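Side-chain contacts in phenolic acid decarboxylase (Sedimentibacter hydroxybenzoicus, PDB 7AE5), which catalyses the reversible non-oxidative decarboxylation of 4-hydroxybenzoate and 3,4-dihydroxybenzoate with prenylated FMN and manganese, helping to detoxify phenolic compounds under anaerobic conditions: residues Asn83-Thr86 and Lys87-Phe90; Ala342-Ala345 and Met346-His349; Ala369-Leu372 and Leu373-Pro376; Val400-Ala403 and Leu404-Val408; Asp459-Asp462 and Gly463-Glu466. One frame throughout, in Å; residues are numbered along the deposited sequence. Where two conformers were deposited one is given.

Contact 1 of 5, residues Asn83-Thr86 and Lys87-Phe90; sequences NTST and KDQF
Gln89 folds back from the first turn of a helix and gives an amide N-H to the loop before it: NE2 reaches Thr84 O at 3.0 Å. The bond is straight at the donor (166°) and keeps to the amide plane of Gln89, although the donor is tilted from the plane of the accepting carbonyl. This is the tight, buried side of the contact. Gln89 CG also rests against Thr84 CG2 at 3.8 Å, while the same amide gives NE2 to Trp71 O and uses OE1 for His74, which together fix its rotation. One residue along, Ser85 is the N-cap: its OG accepts from Asp88 N at 3.1 Å, helped by a first torsion (chi1 87°) that tucks the hydroxyl between backbone N and carbonyl carbon. The return half of a capping box is not direct. Ser85 N donates to a water 2.9 Å away, and that water donates to Asp88 OD1, on the loose side where the carboxylate faces solvent. Thr84 CG2 meets the root of this side chain, Asp88 CB, at 3.6 Å. Backbone bonds from Gln89 N to Ser85 O and from Phe90 N to Thr86 O start the helix proper. Helix 86-96 thus begins beside helix 71-77, with Phe90 packed on helix 323-336 and, together with Thr86, touching strand 340-347.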
loop_
_atom_site.group_PDB
_atom_site.type_symbol
_atom_site.label_atom_id
_atom_site.label_comp_id
_atom_site.label_asym_id
_atom_site.label_seq_id
_atom_site.Cartn_x
_atom_site.Cartn_y
_atom_site.Cartn_z
ATOM N N ASN C 83 23.915 21.784 -33.083
ATOM C CA ASN C 83 23.913 20.462 -32.472
ATOM C C ASN C 83 24.085 20.506 -30.959
ATOM O O ASN C 83 24.219 19.446 -30.337
ATOM C CB ASN C 83 25.009 19.591 -33.090
ATOM C CG ASN C 83 24.778 19.322 -34.565
ATOM O OD1 ASN C 83 25.693 19.440 -35.380
ATOM N ND2 ASN C 83 23.547 18.964 -34.915
ATOM N N THR C 84 24.083 21.697 -30.361
ATOM C CA THR C 84 24.268 21.829 -28.923
ATOM C C THR C 84 23.247 20.988 -28.168
ATOM O O THR C 84 22.042 21.082 -28.416
ATOM C CB THR C 84 24.151 23.297 -28.509
ATOM O OG1 THR C 84 25.114 24.076 -29.229
ATOM C CG2 THR C 84 24.392 23.453 -27.019
ATOM N N SER C 85 23.742 20.155 -27.256
ATOM C CA SER C 85 22.874 19.294 -26.469
ATOM C C SER C 85 21.870 20.126 -25.679
ATOM O O SER C 85 22.084 21.307 -25.393
ATOM C CB SER C 85 23.698 18.430 -25.517
ATOM O OG SER C 85 23.935 19.111 -24.298
ATOM N N THR C 86 20.753 19.486 -25.325
ATOM C CA THR C 86 19.701 20.185 -24.596
ATOM C C THR C 86 20.187 20.638 -23.224
ATOM O O THR C 86 19.843 21.734 -22.767
ATOM C CB THR C 86 18.470 19.286 -24.469
ATOM O OG1 THR C 86 18.024 18.905 -25.776
ATOM C CG2 THR C 86 17.343 20.020 -23.760
ATOM N N LYS C 87 20.998 19.811 -22.560
ATOM C CA LYS C 87 21.551 20.192 -21.264
ATOM C C LYS C 87 22.399 21.454 -21.380
ATOM O O LYS C 87 22.296 22.364 -20.550
ATOM C CB LYS C 87 22.374 19.040 -20.689
ATOM C CG LYS C 87 23.194 19.400 -19.459
ATOM C CD LYS C 87 23.964 18.191 -18.946
ATOM C CE LYS C 87 24.038 18.166 -17.424
ATOM N NZ LYS C 87 25.215 17.375 -16.927
ATOM N N ASP C 88 23.244 21.528 -22.413
ATOM C CA ASP C 88 24.084 22.709 -22.588
ATOM C C ASP C 88 23.252 23.929 -22.958
ATOM O O ASP C 88 23.575 25.052 -22.552
ATOM C CB ASP C 88 25.157 22.443 -23.643
ATOM C CG ASP C 88 26.355 21.704 -23.079
ATOM O OD1 ASP C 88 27.129 21.131 -23.874
ATOM O OD2 ASP C 88 26.523 21.694 -21.841
ATOM N N GLN C 89 22.181 23.735 -23.734
ATOM C CA GLN C 89 21.246 24.829 -23.978
ATOM C C GLN C 89 20.591 25.281 -22.681
ATOM O O GLN C 89 20.322 26.473 -22.490
ATOM C CB GLN C 89 20.179 24.407 -24.991
ATOM C CG GLN C 89 20.698 24.070 -26.380
ATOM C CD GLN C 89 19.579 23.965 -27.404
ATOM O OE1 GLN C 89 18.690 24.814 -27.458
ATOM N NE2 GLN C 89 19.619 22.918 -28.220
ATOM N N PHE C 90 20.326 24.335 -21.776
ATOM C CA PHE C 90 19.724 24.671 -20.491
ATOM C C PHE C 90 20.665 25.522 -19.646
ATOM O O PHE C 90 20.227 26.469 -18.982
ATOM C CB PHE C 90 19.333 23.382 -19.763
ATOM C CG PHE C 90 19.055 23.559 -18.295
ATOM C CD1 PHE C 90 17.785 23.892 -17.855
ATOM C CD2 PHE C 90 20.053 23.352 -17.354
ATOM C CE1 PHE C 90 17.523 24.044 -16.508
ATOM C CE2 PHE C 90 19.796 23.504 -16.006
ATOM C CZ PHE C 90 18.527 23.849 -15.583
HETATM O O HOH W 1 26.580 20.402 -26.621
#

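Contact 2 of 5, residues Ala342-Ala345 and Met346-His349; sequences AVNA and MYTH
Asn344 carries CG anti to its main-chain nitrogen (chi1 170°), and Tyr347 holds its ring anti to the carbonyl carbon (chi1 -54°); the two choices bring the amide and the phenol to the same side of the strand end. There Asn344 ND2 donates to Tyr347 OH over 3.1 Å, an almost linear bond (169°) with the oxygen in the amide plane. The amide and ring planes stand far from parallel, and the side chains meet at about a right angle, with ND2 3.4 Å from Tyr347 CE2. The other arm of the amide turns to the backbone: Asn344 OD1 accepts from Met346 N at 3.3 Å, the side-chain to main-chain link, two residues on, that defines an Asx turn. Met346 runs across this oxygen, its CG lying 3.1 Å from Asn344 OD1, while its CB sits above the centre of the Tyr347 ring. Ala345 N is taken by Ser326 OG, and Asn344 keeps its backbone pairing with Ile354 of strand 352-357, the other arm of the hairpin. Past Tyr347 the chain leaves the strand, and Tyr347 itself packs on Met401 of a second subunit. Because Asn344 ND2 also donates to Pro394 O, the buried amide has hydrogen-bonding partners at both its ends, an arrangement that settles which end is nitrogen and probably helps to orient the tyrosine hydroxyl.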
loop_
_atom_site.group_PDB
_atom_site.type_symbol
_atom_site.label_atom_id
_atom_site.label_comp_id
_atom_site.label_asym_id
_atom_site.label_seq_id
_atom_site.Cartn_x
_atom_site.Cartn_y
_atom_site.Cartn_z
ATOM N N ALA C 342 20.760 20.023 -12.391
ATOM C CA ALA C 342 19.896 20.466 -13.476
ATOM C C ALA C 342 18.472 19.995 -13.219
ATOM O O ALA C 342 18.249 18.996 -12.529
ATOM C CB ALA C 342 20.386 19.947 -14.833
ATOM N N VAL C 343 17.516 20.726 -13.787
ATOM C CA VAL C 343 16.099 20.386 -13.716
ATOM C C VAL C 343 15.563 20.305 -15.138
ATOM O O VAL C 343 15.680 21.268 -15.907
ATOM C CB VAL C 343 15.300 21.405 -12.888
ATOM C CG1 VAL C 343 13.811 21.092 -12.958
ATOM C CG2 VAL C 343 15.779 21.405 -11.445
ATOM N N ASN C 344 14.986 19.157 -15.485
ATOM C CA ASN C 344 14.332 18.939 -16.773
ATOM C C ASN C 344 12.831 18.879 -16.501
ATOM O O ASN C 344 12.302 17.833 -16.112
ATOM C CB ASN C 344 14.853 17.662 -17.435
ATOM C CG ASN C 344 14.048 17.253 -18.663
ATOM O OD1 ASN C 344 13.169 17.979 -19.125
ATOM N ND2 ASN C 344 14.361 16.080 -19.205
ATOM N N ALA C 345 12.149 20.004 -16.708
ATOM C CA ALA C 345 10.711 20.118 -16.493
ATOM C C ALA C 345 9.976 20.393 -17.803
ATOM O O ALA C 345 9.054 21.210 -17.858
ATOM C CB ALA C 345 10.404 21.209 -15.469
ATOM N N MET C 346 10.372 19.700 -18.868
ATOM C CA MET C 346 9.939 20.015 -20.225
ATOM C C MET C 346 8.667 19.299 -20.660
ATOM O O MET C 346 8.247 19.471 -21.809
ATOM C CB MET C 346 11.052 19.666 -21.220
ATOM C CG MET C 346 12.386 20.341 -20.971
ATOM S SD MET C 346 13.571 19.951 -22.277
ATOM C CE MET C 346 13.006 18.325 -22.788
ATOM N N TYR C 347 8.042 18.510 -19.797
ATOM C CA TYR C 347 7.035 17.546 -20.229
ATOM C C TYR C 347 5.657 17.967 -19.734
ATOM O O TYR C 347 5.360 17.869 -18.538
ATOM C CB TYR C 347 7.422 16.152 -19.749
ATOM C CG TYR C 347 8.820 15.798 -20.198
ATOM C CD1 TYR C 347 9.140 15.756 -21.549
ATOM C CD2 TYR C 347 9.827 15.539 -19.279
ATOM C CE1 TYR C 347 10.419 15.450 -21.971
ATOM C CE2 TYR C 347 11.108 15.230 -19.693
ATOM C CZ TYR C 347 11.398 15.188 -21.039
ATOM O OH TYR C 347 12.674 14.884 -21.454
ATOM N N THR C 348 4.824 18.425 -20.668
ATOM C CA THR C 348 3.462 18.882 -20.397
ATOM C C THR C 348 3.456 19.963 -19.315
ATOM O O THR C 348 2.842 19.826 -18.256
ATOM C CB THR C 348 2.557 17.708 -20.018
ATOM O OG1 THR C 348 2.920 16.560 -20.795
ATOM C CG2 THR C 348 1.100 18.055 -20.296
ATOM N N HIS C 349 4.168 21.051 -19.613
ATOM C CA HIS C 349 4.298 22.196 -18.711
ATOM C C HIS C 349 4.737 21.767 -17.315
ATOM O O HIS C 349 4.208 22.228 -16.304
ATOM C CB HIS C 349 3.002 23.002 -18.641
ATOM C CG HIS C 349 3.217 24.461 -18.388
ATOM N ND1 HIS C 349 2.185 25.376 -18.377
ATOM C CD2 HIS C 349 4.347 25.167 -18.143
ATOM C CE1 HIS C 349 2.671 26.580 -18.133
ATOM N NE2 HIS C 349 3.979 26.481 -17.987
#

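Contact 3 of 5, residues Ala369-Leu372 and Leu373-Pro376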
loop_
_atom_site.group_PDB
_atom_site.type_symbol
_atom_site.label_atom_id
_atom_site.label_comp_id
_atom_site.label_asym_id
_atom_site.label_seq_id
_atom_site.Cartn_x
_atom_site.Cartn_y
_atom_site.Cartn_z
ATOM N N ALA C 369 12.988 16.238 -4.209
ATOM C CA ALA C 369 11.654 16.151 -4.792
ATOM C C ALA C 369 10.629 16.879 -3.932
ATOM O O ALA C 369 9.754 17.578 -4.456
ATOM C CB ALA C 369 11.257 14.688 -4.978
ATOM N N PHE C 370 10.719 16.722 -2.606
ATOM C CA PHE C 370 9.831 17.457 -1.709
ATOM C C PHE C 370 9.926 18.959 -1.948
ATOM O O PHE C 370 8.915 19.669 -1.898
ATOM C CB PHE C 370 10.160 17.143 -0.248
ATOM C CG PHE C 370 9.827 15.737 0.170
ATOM C CD1 PHE C 370 8.835 15.018 -0.476
ATOM C CD2 PHE C 370 10.497 15.142 1.227
ATOM C CE1 PHE C 370 8.526 13.729 -0.085
ATOM C CE2 PHE C 370 10.195 13.852 1.624
ATOM C CZ PHE C 370 9.206 13.145 0.967
ATOM N N ARG C 371 11.136 19.459 -2.208
ATOM C CA ARG C 371 11.304 20.886 -2.458
ATOM C C ARG C 371 10.614 21.299 -3.752
ATOM O O ARG C 371 9.917 22.320 -3.796
ATOM C CB ARG C 371 12.790 21.245 -2.495
ATOM C CG ARG C 371 13.050 22.742 -2.433
ATOM C CD ARG C 371 12.266 23.386 -1.298
ATOM N NE ARG C 371 12.976 24.505 -0.690
ATOM C CZ ARG C 371 13.018 24.756 0.613
ATOM N NH1 ARG C 371 12.441 23.952 1.493
ATOM N NH2 ARG C 371 13.652 25.841 1.044
ATOM N N LEU C 372 10.790 20.512 -4.816
ATOM C CA LEU C 372 10.108 20.809 -6.072
ATOM C C LEU C 372 8.599 20.788 -5.890
ATOM O O LEU C 372 7.891 21.692 -6.348
ATOM C CB LEU C 372 10.517 19.811 -7.152
ATOM C CG LEU C 372 9.772 20.088 -8.461
ATOM C CD1 LEU C 372 10.645 20.880 -9.429
ATOM C CD2 LEU C 372 9.264 18.805 -9.097
ATOM N N LEU C 373 8.088 19.757 -5.220
ATOM C CA LEU C 373 6.661 19.668 -4.948
ATOM C C LEU C 373 6.183 20.729 -3.967
ATOM O O LEU C 373 4.999 20.728 -3.616
ATOM C CB LEU C 373 6.313 18.275 -4.423
ATOM C CG LEU C 373 6.566 17.132 -5.410
ATOM C CD1 LEU C 373 6.454 15.782 -4.724
ATOM C CD2 LEU C 373 5.608 17.220 -6.584
ATOM N N SER C 374 7.057 21.631 -3.517
ATOM C CA SER C 374 6.637 22.747 -2.681
ATOM C C SER C 374 6.923 24.107 -3.315
ATOM O O SER C 374 6.854 25.127 -2.620
ATOM C CB SER C 374 7.276 22.655 -1.291
ATOM O OG SER C 374 8.638 22.270 -1.352
ATOM N N THR C 375 7.246 24.152 -4.609
ATOM C CA THR C 375 7.417 25.409 -5.322
ATOM C C THR C 375 6.082 25.887 -5.880
ATOM O O THR C 375 5.136 25.103 -6.000
ATOM C CB THR C 375 8.428 25.235 -6.453
ATOM O OG1 THR C 375 8.068 24.095 -7.242
ATOM C CG2 THR C 375 9.821 25.028 -5.883
ATOM N N PRO C 376 5.961 27.178 -6.218
ATOM C CA PRO C 376 4.684 27.670 -6.769
ATOM C C PRO C 376 4.185 26.890 -7.975
ATOM O O PRO C 376 2.976 26.655 -8.094
ATOM C CB PRO C 376 5.012 29.123 -7.133
ATOM C CG PRO C 376 6.043 29.518 -6.141
ATOM C CD PRO C 376 6.885 28.285 -5.910
#
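Leu373 and Leu372 are the residues most enclosed where helix 364-372 ends, with Ser374 joining them through its hydroxyl. Leu373 closes the last helical turn: its N donates to Ala369 O at 2.8 Å in a nearly linear bond (174°). The side chain then lies back over that same carbonyl, with Leu373 CG 3.4 Å from Ala369 O, and packs on Ile439 and Val385 of the neighbouring sheet strands. Leu372 turns its side chain to the sheet too, against Val385, but serves the contact mainly through its oxygen. Thr375 OG1 reaches Leu372 O at 2.6 Å in the carbonyl plane, on a lone pair, whereas Thr375 N comes to the oxygen from above that plane at 3.1 Å. The first torsion of Thr375 (chi1 51°) aims the hydroxyl back at the helix end, and OG1 also caps Gly378 N ahead. With a valine at Thr375, Leu372 O would probably keep only its backbone donor here and Gly378 N would be left without its cap. Ser374 OG stands 2.7 Å from Phe370 O and 2.8 Å from Arg371 O, two acceptors for one proton, and accepts from Arg371 NH1 of a third subunit. The reciprocal bond runs the other way, and Phe370 meets Phe370 of that subunit with nearly parallel rings. The backbone is a helix C-terminus leaving through a type I beta turn, Leu372 to Thr375, whose last residue precedes the turn into helix 378-381 and caps it with its side chain.

Contact 4 of 5, residues Val400-Ala403 and Leu404-Val408. With RB (rubidium ion), chain Q.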
loop_
_atom_site.group_PDB
_atom_site.type_symbol
_atom_site.label_atom_id
_atom_site.label_comp_id
_atom_site.label_asym_id
_atom_site.label_seq_id
_atom_site.Cartn_x
_atom_site.Cartn_y
_atom_site.Cartn_z
ATOM N N VAL C 400 18.277 8.525 -18.520
ATOM C CA VAL C 400 17.330 8.411 -17.416
ATOM C C VAL C 400 16.757 7.001 -17.347
ATOM O O VAL C 400 16.544 6.456 -16.256
ATOM C CB VAL C 400 16.224 9.471 -17.560
ATOM C CG1 VAL C 400 15.210 9.350 -16.429
ATOM C CG2 VAL C 400 16.830 10.868 -17.595
ATOM N N MET C 401 16.495 6.388 -18.507
ATOM C CA MET C 401 16.020 5.008 -18.533
ATOM C C MET C 401 17.019 4.077 -17.858
ATOM O O MET C 401 16.641 3.219 -17.051
ATOM C CB MET C 401 15.768 4.562 -19.975
ATOM C CG MET C 401 14.390 4.906 -20.526
ATOM S SD MET C 401 13.031 4.520 -19.407
ATOM C CE MET C 401 13.190 2.740 -19.271
ATOM N N TRP C 402 18.306 4.232 -18.184
ATOM C CA TRP C 402 19.344 3.441 -17.532
ATOM C C TRP C 402 19.290 3.609 -16.019
ATOM O O TRP C 402 19.304 2.625 -15.271
ATOM C CB TRP C 402 20.721 3.843 -18.062
ATOM C CG TRP C 402 21.856 3.295 -17.243
ATOM C CD1 TRP C 402 22.297 2.004 -17.215
ATOM C CD2 TRP C 402 22.677 4.021 -16.320
ATOM N NE1 TRP C 402 23.352 1.884 -16.341
ATOM C CE2 TRP C 402 23.601 3.107 -15.776
ATOM C CE3 TRP C 402 22.722 5.354 -15.903
ATOM C CZ2 TRP C 402 24.560 3.484 -14.837
ATOM C CZ3 TRP C 402 23.673 5.727 -14.970
ATOM C CH2 TRP C 402 24.580 4.795 -14.448
ATOM N N ALA C 403 19.213 4.857 -15.553
ATOM C CA ALA C 403 19.168 5.110 -14.117
ATOM C C ALA C 403 17.927 4.493 -13.486
ATOM O O ALA C 403 17.970 4.024 -12.343
ATOM C CB ALA C 403 19.220 6.612 -13.848
ATOM N N LEU C 404 16.809 4.480 -14.216
ATOM C CA LEU C 404 15.599 3.865 -13.684
ATOM C C LEU C 404 15.758 2.357 -13.549
ATOM O O LEU C 404 15.306 1.764 -12.564
ATOM C CB LEU C 404 14.402 4.202 -14.573
ATOM C CG LEU C 404 13.923 5.654 -14.542
ATOM C CD1 LEU C 404 12.749 5.848 -15.486
ATOM C CD2 LEU C 404 13.549 6.059 -13.127
ATOM N N THR C 405 16.406 1.719 -14.521
ATOM C CA THR C 405 16.498 0.265 -14.516
ATOM C C THR C 405 17.562 -0.277 -13.567
ATOM O O THR C 405 17.553 -1.481 -13.293
ATOM C CB THR C 405 16.771 -0.249 -15.933
ATOM O OG1 THR C 405 18.004 0.299 -16.418
ATOM C CG2 THR C 405 15.637 0.140 -16.871
ATOM N N THR C 406 18.473 0.558 -13.057
ATOM C CA THR C 406 19.564 0.062 -12.223
ATOM C C THR C 406 19.648 0.672 -10.825
ATOM O O THR C 406 20.360 0.117 -9.981
ATOM C CB THR C 406 20.920 0.261 -12.928
ATOM O OG1 THR C 406 21.119 1.647 -13.232
ATOM C CG2 THR C 406 20.987 -0.557 -14.217
ATOM N N ARG C 407 18.956 1.783 -10.552
ATOM C CA ARG C 407 18.997 2.425 -9.241
ATOM C C ARG C 407 17.632 2.534 -8.574
ATOM O O ARG C 407 17.542 3.084 -7.465
ATOM C CB ARG C 407 19.608 3.830 -9.347
ATOM C CG ARG C 407 20.788 3.937 -10.295
ATOM C CD ARG C 407 22.054 3.374 -9.676
ATOM N NE ARG C 407 22.759 2.496 -10.603
ATOM C CZ ARG C 407 24.077 2.377 -10.664
ATOM N NH1 ARG C 407 24.659 1.569 -11.536
ATOM N NH2 ARG C 407 24.832 3.089 -9.832
ATOM N N VAL C 408 16.574 2.045 -9.215
ATOM C CA VAL C 408 15.221 2.114 -8.679
ATOM C C VAL C 408 14.833 0.724 -8.199
ATOM O O VAL C 408 14.624 -0.191 -9.006
ATOM C CB VAL C 408 14.213 2.635 -9.712
ATOM C CG1 VAL C 408 12.784 2.443 -9.208
ATOM C CG2 VAL C 408 14.474 4.090 -10.013
HETATM RB RB RB Q . 17.533 4.695 -5.615
HETATM O O HOH W 2 18.134 5.591 -3.412
#
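Trp402 O is gripped by two threonine hydroxyls: Thr405 OG1 and Thr406 OG1 each donate to it at 2.9 Å, arriving from opposite faces of the carbonyl plane. Weak bonds from Thr405 N and Thr406 N add to the crowd round this oxygen. Both hydroxyls are placed by similar first torsions (chi1 60° and 58°), which fold OG1 back along the helix towards the preceding turn. Thr405 OG1 also pairs with Thr348 OG1 of a second subunit. Thr406 OG1 lies in addition over one face of the Trp402 indole, off-centre, 3.8 Å from Trp402 NE1. The indole N-H itself goes to Pro280 O of that second subunit. Arg407 is deposited in two conformers; in the one described, Arg407 NE donates to Thr406 OG1 at 3.2 Å and Arg407 NH1 is 3.8 Å from Trp402 CZ2, the two planes tilted 48° apart, a placement to be read with caution. Elsewhere round the helix the contact is apolar, with Leu404 CD1 4.1 Å from Met401 SD and Leu404 CG near Val400 CG1. Sound backbone bonds run from Leu404 N to Val400 O, Thr405 N to Met401 O and Arg407 N to Ala403 O. Arg407 O binds a rubidium ion at 2.5 Å, joined by a water, Asp413 OD2, Asp441 O and Thr443 O: an oxygen-lined site for a monovalent cation to which the backbone carbonyl of Arg407 contributes.

Contact 5 of 5, residues Asp459-Asp462 and Gly463-Glu466; sequences DPPD and GTEE
Thr464 OG1 donates to Pro461 O across a short 2.5 Å, approaching only 18° away from the carbonyl plane. The same oxygen receives a second, weak bond from Thr464 N at 3.3 Å, so that hydroxyl and amide of one residue both close on one acceptor. For the hydroxyl this depends on chi1 of -70°, which sets OG1 beside the backbone N and sends the methyl CG2 elsewhere. A valine in place of Thr464 would probably leave Pro461 O with little more than the weak bond from the backbone N to close the turn. The backbone here is a type II beta turn from Pro461 to Thr464, with Asp462 and Gly463 at its corners. Gly463 is also the N-cap of helix 464-475, and its positive phi (86°) would jam a CB against Asp462 O, which explains the glycine. The Asp462 carboxylate lies on the exposed side of the turn. Behind the hydroxyl, the two prolines supply the apolar wall: Pro461 CD lies 3.6 Å from Thr464 OG1, the side chains crossing at a slant, and Pro460 CB approaches the same oxygen at 3.8 Å. Further out, a second subunit covers part of the turn, with its Arg39 packed on Pro460 and Thr464 and its Tyr309 on Pro461.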
loop_
_atom_site.group_PDB
_atom_site.type_symbol
_atom_site.label_atom_id
_atom_site.label_comp_id
_atom_site.label_asym_id
_atom_site.label_seq_id
_atom_site.Cartn_x
_atom_site.Cartn_y
_atom_site.Cartn_z
ATOM N N ASP C 459 33.647 4.957 -15.553
ATOM C CA ASP C 459 33.914 6.375 -15.727
ATOM C C ASP C 459 34.553 6.619 -17.092
ATOM O O ASP C 459 35.368 5.807 -17.549
ATOM C CB ASP C 459 34.825 6.888 -14.610
ATOM C CG ASP C 459 34.216 6.700 -13.232
ATOM O OD1 ASP C 459 32.984 6.508 -13.151
ATOM O OD2 ASP C 459 34.965 6.751 -12.233
ATOM N N PRO C 460 34.205 7.710 -17.770
ATOM C CA PRO C 460 34.662 7.896 -19.142
ATOM C C PRO C 460 36.178 8.000 -19.201
ATOM O O PRO C 460 36.823 8.444 -18.236
ATOM C CB PRO C 460 33.993 9.211 -19.567
ATOM C CG PRO C 460 33.569 9.871 -18.293
ATOM C CD PRO C 460 33.258 8.758 -17.354
ATOM N N PRO C 461 36.777 7.594 -20.316
ATOM C CA PRO C 461 38.238 7.677 -20.437
ATOM C C PRO C 461 38.714 9.119 -20.505
ATOM O O PRO C 461 37.988 10.021 -20.929
ATOM C CB PRO C 461 38.531 6.938 -21.749
ATOM C CG PRO C 461 37.293 6.144 -22.049
ATOM C CD PRO C 461 36.158 6.922 -21.468
ATOM N N ASP C 462 39.959 9.326 -20.076
ATOM C CA ASP C 462 40.562 10.650 -20.143
ATOM C C ASP C 462 40.669 11.110 -21.592
ATOM O O ASP C 462 40.966 10.322 -22.493
ATOM C CB ASP C 462 41.945 10.639 -19.488
ATOM C CG ASP C 462 41.881 10.398 -17.991
ATOM O OD1 ASP C 462 41.331 11.257 -17.271
ATOM O OD2 ASP C 462 42.381 9.348 -17.534
ATOM N N GLY C 463 40.421 12.398 -21.811
ATOM C CA GLY C 463 40.390 12.947 -23.148
ATOM C C GLY C 463 39.057 12.840 -23.850
ATOM O O GLY C 463 38.988 13.109 -25.055
ATOM N N THR C 464 37.997 12.454 -23.136
ATOM C CA THR C 464 36.686 12.308 -23.760
ATOM C C THR C 464 36.164 13.648 -24.263
ATOM O O THR C 464 35.688 13.755 -25.400
ATOM C CB THR C 464 35.700 11.685 -22.771
ATOM O OG1 THR C 464 36.049 10.314 -22.544
ATOM C CG2 THR C 464 34.277 11.763 -23.311
ATOM N N GLU C 465 36.246 14.684 -23.424
ATOM C CA GLU C 465 35.764 16.000 -23.828
ATOM C C GLU C 465 36.539 16.528 -25.029
ATOM O O GLU C 465 35.948 17.091 -25.958
ATOM C CB GLU C 465 35.860 16.977 -22.654
ATOM N N GLU C 466 37.862 16.347 -25.033
ATOM C CA GLU C 466 38.665 16.806 -26.161
ATOM C C GLU C 466 38.339 16.022 -27.426
ATOM O O GLU C 466 38.347 16.582 -28.529
ATOM C CB GLU C 466 40.152 16.698 -25.827
#

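In the fold
Contacts 2, 3 and 4 are buried and all belong to the C-terminal UbiD domain, whereas contact 1 is only partly buried and contact 5 lies on the surface. Contacts 1 and 2 meet directly: Phe90 packs on Ala342, and Thr86 on Met346, joining helix 86-96 to strand 340-347. Helix starts appear in contacts 1 and 5, by serine cap with water and by glycine turn respectively; contact 3 holds a helix end and contact 4 lies along helix 397-407, and in both hydroxyls answer backbone carbonyls. Contact 2 alone relies on a side-chain amide in a strand. Contacts 2, 4 and 5 touch the second subunit, contact 3 the third.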